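PDB 3P2E: 16S rRNA methylase, which methylates the N1 position of adenine 1408 in the 16S rRNA of assembled 30S subunits, using S-adenosyl-L-methionine, and so confers resistance to various aminoglycosides. Local coordinates for residues Val57-Asn60 / Leu61-Ile64; Ile69-Pro72 / Ser73-Gly76; Trp107-Leu110 / Leu111-Val114; Ser195-Ala198 / Lys199-Ala202. One frame throughout, in Å; residues are numbered along the deposited sequence.

Overall arrangement
All four contacts are local, and their chemistry follows their place around the seven-stranded sheet. Interactions 1 and 2 lie on the surface, one at the start of helix 62-68 and one in the loop after it, with centres about 17 Å apart. The first leans on an aromatic ring and bridging waters, the second almost wholly on backbone bonds. Interactions 3 and 4 are partly buried; each spans the first turns of a helix, 108-115 or 196-203, and both touch S-adenosyl-L-homocysteine, the former at its adenine, the latter at its amino-acid end. They also touch each other through two tryptophans. Interaction 1 reaches the ligand through Val-57, whereas interaction 2 lies away from the site.

Interaction 1: residues Val57-Asn60 / Leu61-Ile64; sequences VKEN and LFDI
Phe-62 folds back over the turn that precedes it and lays one ring face on the backbone of Glu-59. Glu-59 CA stands 3.9 Å from the ring centroid and only 6° off the normal, a CH-pi contact almost exactly over the centre. With CG anti to its own carbonyl carbon (chi1 -72°), the ring is turned toward the residues before it. The aliphatic part of Lys-58 also meets the ring, CG lying 4.1 Å from Phe-62 CE1.

The direct hydrogen bond is made by the backbone: Leu-61 N donates to Lys-58 O at 3.0 Å. It is an i to i+3 bond in the non-regular turn before the helix, with the donor 56° out of the carbonyl plane.

Water does the rest. Water 1 lies 2.8 Å from Asn-60 O and accepts from Ile-64 N at 3.1 Å, standing where a direct i to i+4 helical bond would otherwise run. A second water accepts from Asp-63 N and makes a weak bond to the same Asn-60 carbonyl. The opening turn of the helix is thus hydrated on this side.

The turn links strand 49-54 to helix 62-68; in it Val-57, whose N bonds to the cofactor-binding Asp-55, touches S-adenosyl-L-homocysteine. Leu-61 packs on Leu-4 of strand 3-5 and Phe-82 of strand 80-83, while Ile-64 meets Arg-37 and Tyr-40 of helix 37-44.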
# COMPACT_ATOMS: atom_id res chain seq x y z
N VAL A 57 12.03 3.13 -3.90
CA VAL A 57 12.92 2.43 -4.82
C VAL A 57 12.29 2.36 -6.21
O VAL A 57 11.50 1.47 -6.50
CB VAL A 57 13.23 1.00 -4.32
CG1 VAL A 57 14.12 0.27 -5.32
CG2 VAL A 57 13.90 1.08 -2.95
N LYS A 58 12.65 3.30 -7.07
CA LYS A 58 12.07 3.33 -8.40
C LYS A 58 12.55 2.20 -9.29
O LYS A 58 11.81 1.74 -10.17
CB LYS A 58 12.38 4.66 -9.09
CG LYS A 58 13.86 4.86 -9.39
CD LYS A 58 14.09 6.14 -10.18
CE LYS A 58 15.57 6.32 -10.50
NZ LYS A 58 15.80 7.54 -11.32
N GLU A 59 13.79 1.75 -9.07
CA GLU A 59 14.37 0.71 -9.90
C GLU A 59 13.60 -0.59 -9.93
O GLU A 59 13.53 -1.25 -10.97
CB GLU A 59 15.81 0.43 -9.46
CG GLU A 59 16.78 1.58 -9.72
CD GLU A 59 16.78 2.63 -8.62
OE1 GLU A 59 15.92 2.56 -7.72
OE2 GLU A 59 17.65 3.52 -8.67
N ASN A 60 13.00 -0.96 -8.81
CA ASN A 60 12.26 -2.21 -8.77
C ASN A 60 10.88 -2.14 -9.41
O ASN A 60 10.21 -3.17 -9.57
CB ASN A 60 12.16 -2.71 -7.33
CG ASN A 60 13.50 -3.17 -6.79
OD1 ASN A 60 14.45 -3.36 -7.55
ND2 ASN A 60 13.56 -3.37 -5.48
N LEU A 61 10.46 -0.94 -9.79
CA LEU A 61 9.16 -0.75 -10.42
C LEU A 61 9.23 -0.61 -11.94
O LEU A 61 8.20 -0.56 -12.61
CB LEU A 61 8.50 0.51 -9.86
CG LEU A 61 7.82 0.39 -8.50
CD1 LEU A 61 7.65 1.77 -7.89
CD2 LEU A 61 6.48 -0.31 -8.68
N PHE A 62 10.44 -0.55 -12.47
CA PHE A 62 10.62 -0.38 -13.91
C PHE A 62 9.85 -1.34 -14.82
O PHE A 62 9.23 -0.91 -15.79
CB PHE A 62 12.11 -0.42 -14.27
CG PHE A 62 12.88 0.80 -13.84
CD1 PHE A 62 12.22 1.90 -13.29
CD2 PHE A 62 14.26 0.85 -14.00
CE1 PHE A 62 12.93 3.04 -12.91
CE2 PHE A 62 14.98 1.99 -13.62
CZ PHE A 62 14.31 3.08 -13.08
N ASP A 63 9.89 -2.63 -14.52
CA ASP A 63 9.19 -3.59 -15.36
C ASP A 63 7.69 -3.37 -15.42
O ASP A 63 7.11 -3.28 -16.51
CB ASP A 63 9.50 -5.02 -14.91
CG ASP A 63 10.82 -5.52 -15.45
OD1 ASP A 63 11.83 -4.80 -15.31
OD2 ASP A 63 10.85 -6.64 -16.01
N ILE A 64 7.04 -3.28 -14.27
CA ILE A 64 5.60 -3.08 -14.26
C ILE A 64 5.24 -1.66 -14.73
O ILE A 64 4.19 -1.46 -15.33
CB ILE A 64 5.00 -3.35 -12.87
CG1 ILE A 64 5.14 -4.84 -12.53
CG2 ILE A 64 3.53 -2.93 -12.84
CD1 ILE A 64 4.47 -5.77 -13.53
O HOH W 1 8.42 -4.10 -11.58
O HOH W 2 11.50 -4.14 -12.36

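Interaction 2: residues Ile69-Pro72 / Ser73-Gly76; sequences IKKP and SKGG
Lys-71 O receives two backbone donors from the residues that follow it, Lys-74 N at 2.6 Å and Gly-76 N at 3.1 Å. They arrive from opposite faces of the carbonyl plane, so this one oxygen holds the turn from two directions. Next to it, Gly-75 N donates to Pro-72 O at 3.1 Å, in the straightest bond of the three (167°). Lys-70 O meets a carbon instead: Gly-76 CA approaches to 3.1 Å in a CA-H...O contact, a closeness that a residue without a side chain permits. Beyond the turn, Gly-75 O bonds to the hydroxyl of Tyr-40, and Lys-70 NZ makes a weak bond to Lys-66 O.

The side chains of Lys-71 and Lys-74 run side by side in the same direction. Their methylenes press closely, Lys-71 CE lying 3.3 Å from Lys-74 CG. The two ammonium nitrogens, Lys-71 NZ and Lys-74 NZ, end 3.7 Å apart, a like-charge pairing that probably costs some energy.

A bond from residue six back to one, a bond from five back to two, and Gly-75 with its positive phi (106°) at the fifth place make up a Schellman motif, here closing the short 3-10 turn at Pro-72 and Ser-73.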
# COMPACT_ATOMS: atom_id res chain seq x y z
N ILE A 69 2.14 1.33 -19.25
CA ILE A 69 2.12 2.40 -20.23
C ILE A 69 1.89 1.87 -21.65
O ILE A 69 1.74 2.64 -22.60
CB ILE A 69 3.45 3.20 -20.19
CG1 ILE A 69 3.33 4.46 -21.05
CG2 ILE A 69 4.60 2.34 -20.68
CD1 ILE A 69 4.57 5.34 -21.03
N LYS A 70 1.84 0.55 -21.79
CA LYS A 70 1.60 -0.07 -23.09
C LYS A 70 0.12 0.02 -23.42
O LYS A 70 -0.68 0.46 -22.60
CB LYS A 70 2.02 -1.55 -23.08
CG LYS A 70 3.53 -1.78 -23.08
CD LYS A 70 3.84 -3.26 -23.16
CE LYS A 70 5.33 -3.51 -23.39
NZ LYS A 70 6.17 -2.96 -22.28
N LYS A 71 -0.26 -0.40 -24.63
CA LYS A 71 -1.66 -0.34 -25.01
C LYS A 71 -2.45 -1.39 -24.22
O LYS A 71 -1.92 -2.44 -23.86
CB LYS A 71 -1.82 -0.57 -26.52
CG LYS A 71 -1.26 -1.88 -27.04
CD LYS A 71 -1.40 -1.95 -28.56
CE LYS A 71 -0.83 -3.24 -29.12
NZ LYS A 71 -0.93 -3.30 -30.61
N PRO A 72 -3.73 -1.11 -23.94
CA PRO A 72 -4.58 -2.03 -23.19
C PRO A 72 -4.45 -3.48 -23.65
O PRO A 72 -4.33 -4.40 -22.84
CB PRO A 72 -5.98 -1.46 -23.42
CG PRO A 72 -5.72 0.01 -23.45
CD PRO A 72 -4.48 0.10 -24.33
N SER A 73 -4.47 -3.69 -24.96
CA SER A 73 -4.36 -5.04 -25.52
C SER A 73 -3.02 -5.68 -25.18
O SER A 73 -2.86 -6.90 -25.30
CB SER A 73 -4.55 -5.00 -27.03
OG SER A 73 -3.55 -4.21 -27.65
N LYS A 74 -2.05 -4.86 -24.77
CA LYS A 74 -0.72 -5.36 -24.43
C LYS A 74 -0.41 -5.36 -22.94
O LYS A 74 0.74 -5.55 -22.54
CB LYS A 74 0.35 -4.55 -25.18
CG LYS A 74 0.49 -4.91 -26.65
CD LYS A 74 0.93 -6.36 -26.81
CE LYS A 74 1.10 -6.73 -28.28
NZ LYS A 74 -0.18 -6.61 -29.04
N GLY A 75 -1.42 -5.15 -22.11
CA GLY A 75 -1.21 -5.16 -20.68
C GLY A 75 -1.23 -3.79 -20.03
O GLY A 75 -1.07 -3.66 -18.82
N GLY A 76 -1.42 -2.76 -20.85
CA GLY A 76 -1.46 -1.41 -20.32
C GLY A 76 -2.67 -1.20 -19.43
O GLY A 76 -3.69 -1.87 -19.59

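Interaction 3: residues Trp107-Leu110 / Leu111-Val114; sequences WGTL and LEYV. With SAH (S-adenosyl-L-homocysteine), chain C.
Gly-108 O opens the helical bonding with two weak contacts, to Leu-111 N and to Glu-112 N, before a sounder bond, Val-114 N to Leu-110 O at 3.2 Å, takes over. Thr-109 and Leu-110 of this first turn meet the ligand. Thr-109 OG1 accepts from N6 of the S-adenosyl-L-homocysteine adenine at 2.9 Å, with a nearly straight N-H...O angle of 176°. Its chi1 of 61° sets the hydroxyl between the backbone N and the carbonyl carbon, turned to the base.

Other atoms frame the adenosine. Leu-110 CD2 rests 4.0 Å from ligand C4, and Trp-107 O comes to 3.4 Å from ligand C8. One turn on, Tyr-113 CE2 approaches N6 obliquely at 3.7 Å, while the phenol carbon CZ packs 3.9 Å from Thr-109 CB. The Tyr-113 hydroxyl bonds to Glu-88 OE2, and the other carboxylate oxygen of Glu-88 binds the ligand, so Tyr-113, besides touching the ligand itself, probably helps to position Glu-88. On the outer side, the Glu-112 chain passes obliquely across Thr-109, OE2 lying 3.7 Å from Thr-109 CG2.

Trp-107 meets Trp-197 of helix 196-203 edge-to-face. Helix 108-115 lies against the central sheet: Leu-110 and Val-114 pack on Ile-103 of strand 98-104, Val-114 also touches Phe-137, and Leu-111 joins it on Thr-139 of strand 133-139.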
# COMPACT_ATOMS: atom_id res chain seq x y z
N TRP A 107 8.95 -4.27 5.01
CA TRP A 107 10.27 -4.70 5.46
C TRP A 107 11.06 -3.43 5.73
O TRP A 107 10.66 -2.34 5.32
CB TRP A 107 10.94 -5.53 4.37
CG TRP A 107 11.83 -6.62 4.89
CD1 TRP A 107 11.46 -7.69 5.66
CD2 TRP A 107 13.23 -6.79 4.62
NE1 TRP A 107 12.54 -8.51 5.88
CE2 TRP A 107 13.64 -7.98 5.26
CE3 TRP A 107 14.18 -6.04 3.90
CZ2 TRP A 107 14.96 -8.44 5.20
CZ3 TRP A 107 15.49 -6.51 3.84
CH2 TRP A 107 15.86 -7.70 4.49
N GLY A 108 12.19 -3.55 6.42
CA GLY A 108 12.98 -2.36 6.69
C GLY A 108 12.31 -1.38 7.63
O GLY A 108 11.57 -1.76 8.54
N THR A 109 12.55 -0.09 7.41
CA THR A 109 11.98 0.93 8.28
C THR A 109 10.46 0.95 8.28
O THR A 109 9.85 1.20 9.32
CB THR A 109 12.51 2.35 7.92
OG1 THR A 109 12.15 2.69 6.58
CG2 THR A 109 14.03 2.39 8.03
N LEU A 110 9.83 0.66 7.15
CA LEU A 110 8.37 0.68 7.09
C LEU A 110 7.78 -0.37 8.03
O LEU A 110 6.76 -0.12 8.69
CB LEU A 110 7.87 0.44 5.65
CG LEU A 110 6.36 0.58 5.44
CD1 LEU A 110 5.89 1.94 5.95
CD2 LEU A 110 6.04 0.42 3.95
N LEU A 111 8.40 -1.54 8.10
CA LEU A 111 7.91 -2.57 8.99
C LEU A 111 7.94 -2.06 10.44
O LEU A 111 6.98 -2.22 11.18
CB LEU A 111 8.74 -3.85 8.87
CG LEU A 111 8.43 -4.96 9.88
CD1 LEU A 111 7.00 -5.43 9.72
CD2 LEU A 111 9.39 -6.13 9.67
N GLU A 112 9.05 -1.43 10.83
CA GLU A 112 9.16 -0.92 12.19
C GLU A 112 8.13 0.17 12.48
O GLU A 112 7.59 0.24 13.59
CB GLU A 112 10.58 -0.41 12.47
CG GLU A 112 10.88 0.97 11.91
CD GLU A 112 12.20 1.53 12.41
OE1 GLU A 112 12.39 1.60 13.65
OE2 GLU A 112 13.05 1.90 11.58
N TYR A 113 7.84 1.03 11.51
CA TYR A 113 6.86 2.09 11.73
C TYR A 113 5.48 1.51 12.03
O TYR A 113 4.70 2.09 12.78
CB TYR A 113 6.75 3.02 10.51
CG TYR A 113 8.02 3.77 10.19
CD1 TYR A 113 8.94 4.09 11.19
CD2 TYR A 113 8.30 4.18 8.88
CE1 TYR A 113 10.11 4.80 10.90
CE2 TYR A 113 9.46 4.89 8.59
CZ TYR A 113 10.36 5.20 9.60
OH TYR A 113 11.51 5.90 9.31
N VAL A 114 5.19 0.36 11.42
CA VAL A 114 3.90 -0.27 11.64
C VAL A 114 3.85 -1.06 12.95
O VAL A 114 2.88 -0.97 13.70
CB VAL A 114 3.53 -1.23 10.47
CG1 VAL A 114 2.24 -1.98 10.79
CG2 VAL A 114 3.36 -0.44 9.18
N SAH C . 4.32 -4.47 -0.55
CA SAH C . 5.38 -5.13 -1.10
CB SAH C . 6.58 -5.09 -0.14
CG SAH C . 7.94 -5.36 -0.69
SD SAH C . 9.30 -5.31 0.43
C SAH C . 4.92 -6.59 -1.54
O SAH C . 5.60 -6.88 -2.43
OXT SAH C . 4.08 -7.20 -1.05
C5' SAH C . 9.25 -3.84 1.47
C4' SAH C . 9.08 -2.56 0.53
O4' SAH C . 8.90 -1.51 1.48
C3' SAH C . 10.29 -2.22 -0.32
O3' SAH C . 9.93 -2.13 -1.73
C2' SAH C . 10.84 -0.89 0.31
O2' SAH C . 11.45 0.02 -0.58
C1' SAH C . 9.58 -0.32 0.99
N9 SAH C . 9.87 0.61 2.16
C8 SAH C . 10.75 0.38 3.22
N7 SAH C . 10.83 1.40 4.05
C5 SAH C . 9.93 2.34 3.46
C6 SAH C . 9.62 3.66 3.95
N6 SAH C . 10.18 4.16 5.07
N1 SAH C . 8.70 4.35 3.17
C2 SAH C . 8.13 3.82 2.01
N3 SAH C . 8.44 2.55 1.54
C4 SAH C . 9.34 1.88 2.33

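Interaction 4: residues Ser195-Ala198 / Lys199-Ala202; sequences SLWA and KRLA. With SAH (S-adenosyl-L-homocysteine), chain C.
Trp-197 and Leu-201 pack one turn apart at the start of an N-capped helix, 196-203, whose cap residue is Ser-195. CG of Trp-197 lies anti to its backbone N (chi1 170°), which swings the indole out between helix and ligand. One face carries the sulfur of S-adenosyl-L-homocysteine, SD standing 3.7 Å above the plane toward the rim. Against the opposite face Leu-201 places CD1, 3.9 Å from the centroid of the five-membered ring in a CH-pi contact. Clasped between the two, the indole is further held by a hydrogen bond from NE1 to Phe-105 O.

Arg-200 comes to the benzene edge of the same ring. Its chain bends at chi3 (50°), which brings NH2 to 3.7 Å from Trp-197 CZ3. The guanidinium and indole planes stand 80° apart, so the indole edge points at the guanidinium face, and the two planes are not stacked.

Regular i to i+4 bonds run through the turn, from Lys-199 N to Ser-195 O onward. At its head the cap serves two partners: Ser-195 OG accepts from Ala-198 N at 2.9 Å and donates to the ligand carboxylate oxygen O at 2.8 Å.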
# COMPACT_ATOMS: atom_id res chain seq x y z
N SER A 195 3.46 -10.32 -6.15
CA SER A 195 4.83 -9.83 -6.04
C SER A 195 5.78 -11.00 -5.78
O SER A 195 5.39 -12.00 -5.18
CB SER A 195 4.96 -8.77 -4.93
OG SER A 195 5.15 -9.36 -3.65
N LEU A 196 7.01 -10.88 -6.27
CA LEU A 196 7.98 -11.94 -6.09
C LEU A 196 8.23 -12.17 -4.60
O LEU A 196 8.41 -13.30 -4.16
CB LEU A 196 9.29 -11.58 -6.80
CG LEU A 196 9.17 -11.04 -8.23
CD1 LEU A 196 10.56 -10.81 -8.81
CD2 LEU A 196 8.38 -12.01 -9.09
N TRP A 197 8.23 -11.08 -3.84
CA TRP A 197 8.43 -11.13 -2.39
C TRP A 197 7.31 -11.91 -1.71
O TRP A 197 7.56 -12.77 -0.87
CB TRP A 197 8.50 -9.69 -1.87
CG TRP A 197 8.47 -9.48 -0.37
CD1 TRP A 197 7.56 -8.73 0.33
CD2 TRP A 197 9.45 -9.92 0.59
NE1 TRP A 197 7.92 -8.66 1.66
CE2 TRP A 197 9.07 -9.38 1.85
CE3 TRP A 197 10.61 -10.70 0.51
CZ2 TRP A 197 9.82 -9.60 3.01
CZ3 TRP A 197 11.35 -10.92 1.67
CH2 TRP A 197 10.95 -10.37 2.91
N ALA A 198 6.07 -11.61 -2.08
CA ALA A 198 4.94 -12.31 -1.47
C ALA A 198 4.98 -13.80 -1.79
O ALA A 198 4.66 -14.63 -0.94
CB ALA A 198 3.62 -11.70 -1.95
N LYS A 199 5.36 -14.13 -3.02
CA LYS A 199 5.44 -15.53 -3.43
C LYS A 199 6.50 -16.24 -2.61
O LYS A 199 6.30 -17.38 -2.17
CB LYS A 199 5.76 -15.62 -4.93
CG LYS A 199 4.62 -15.21 -5.84
CD LYS A 199 3.47 -16.21 -5.78
CE LYS A 199 2.30 -15.79 -6.67
NZ LYS A 199 2.73 -15.53 -8.07
N ARG A 200 7.64 -15.59 -2.39
CA ARG A 200 8.69 -16.18 -1.58
C ARG A 200 8.19 -16.45 -0.17
O ARG A 200 8.43 -17.52 0.39
CB ARG A 200 9.92 -15.26 -1.51
CG ARG A 200 10.86 -15.39 -2.69
CD ARG A 200 11.93 -14.32 -2.65
NE ARG A 200 12.60 -14.24 -1.35
CZ ARG A 200 13.33 -13.19 -0.95
NH1 ARG A 200 13.47 -12.15 -1.75
NH2 ARG A 200 13.91 -13.20 0.24
N LEU A 201 7.48 -15.48 0.40
CA LEU A 201 6.96 -15.65 1.76
C LEU A 201 5.91 -16.75 1.83
O LEU A 201 5.85 -17.51 2.80
CB LEU A 201 6.36 -14.34 2.27
CG LEU A 201 7.30 -13.14 2.47
CD1 LEU A 201 6.47 -11.90 2.80
CD2 LEU A 201 8.30 -13.44 3.58
N ALA A 202 5.08 -16.84 0.80
CA ALA A 202 4.03 -17.85 0.75
C ALA A 202 4.56 -19.26 0.49
O ALA A 202 4.07 -20.22 1.09
CB ALA A 202 3.01 -17.49 -0.32
N SAH C . 4.32 -4.47 -0.55
CA SAH C . 5.38 -5.13 -1.10
CB SAH C . 6.58 -5.09 -0.14
CG SAH C . 7.94 -5.36 -0.69
SD SAH C . 9.30 -5.31 0.43
C SAH C . 4.92 -6.59 -1.54
O SAH C . 5.60 -6.88 -2.43
OXT SAH C . 4.08 -7.20 -1.05
C5' SAH C . 9.25 -3.84 1.47
C4' SAH C . 9.08 -2.56 0.53
O4' SAH C . 8.90 -1.51 1.48
C3' SAH C . 10.29 -2.22 -0.32
O3' SAH C . 9.93 -2.13 -1.73
C2' SAH C . 10.84 -0.89 0.31
O2' SAH C . 11.45 0.02 -0.58
C1' SAH C . 9.58 -0.32 0.99
N9 SAH C . 9.87 0.61 2.16
C8 SAH C . 10.75 0.38 3.22
N7 SAH C . 10.83 1.40 4.05
C5 SAH C . 9.93 2.34 3.46
C6 SAH C . 9.62 3.66 3.95
N6 SAH C . 10.18 4.16 5.07
N1 SAH C . 8.70 4.35 3.17
C2 SAH C . 8.13 3.82 2.01
N3 SAH C . 8.44 2.55 1.54
C4 SAH C . 9.34 1.88 2.33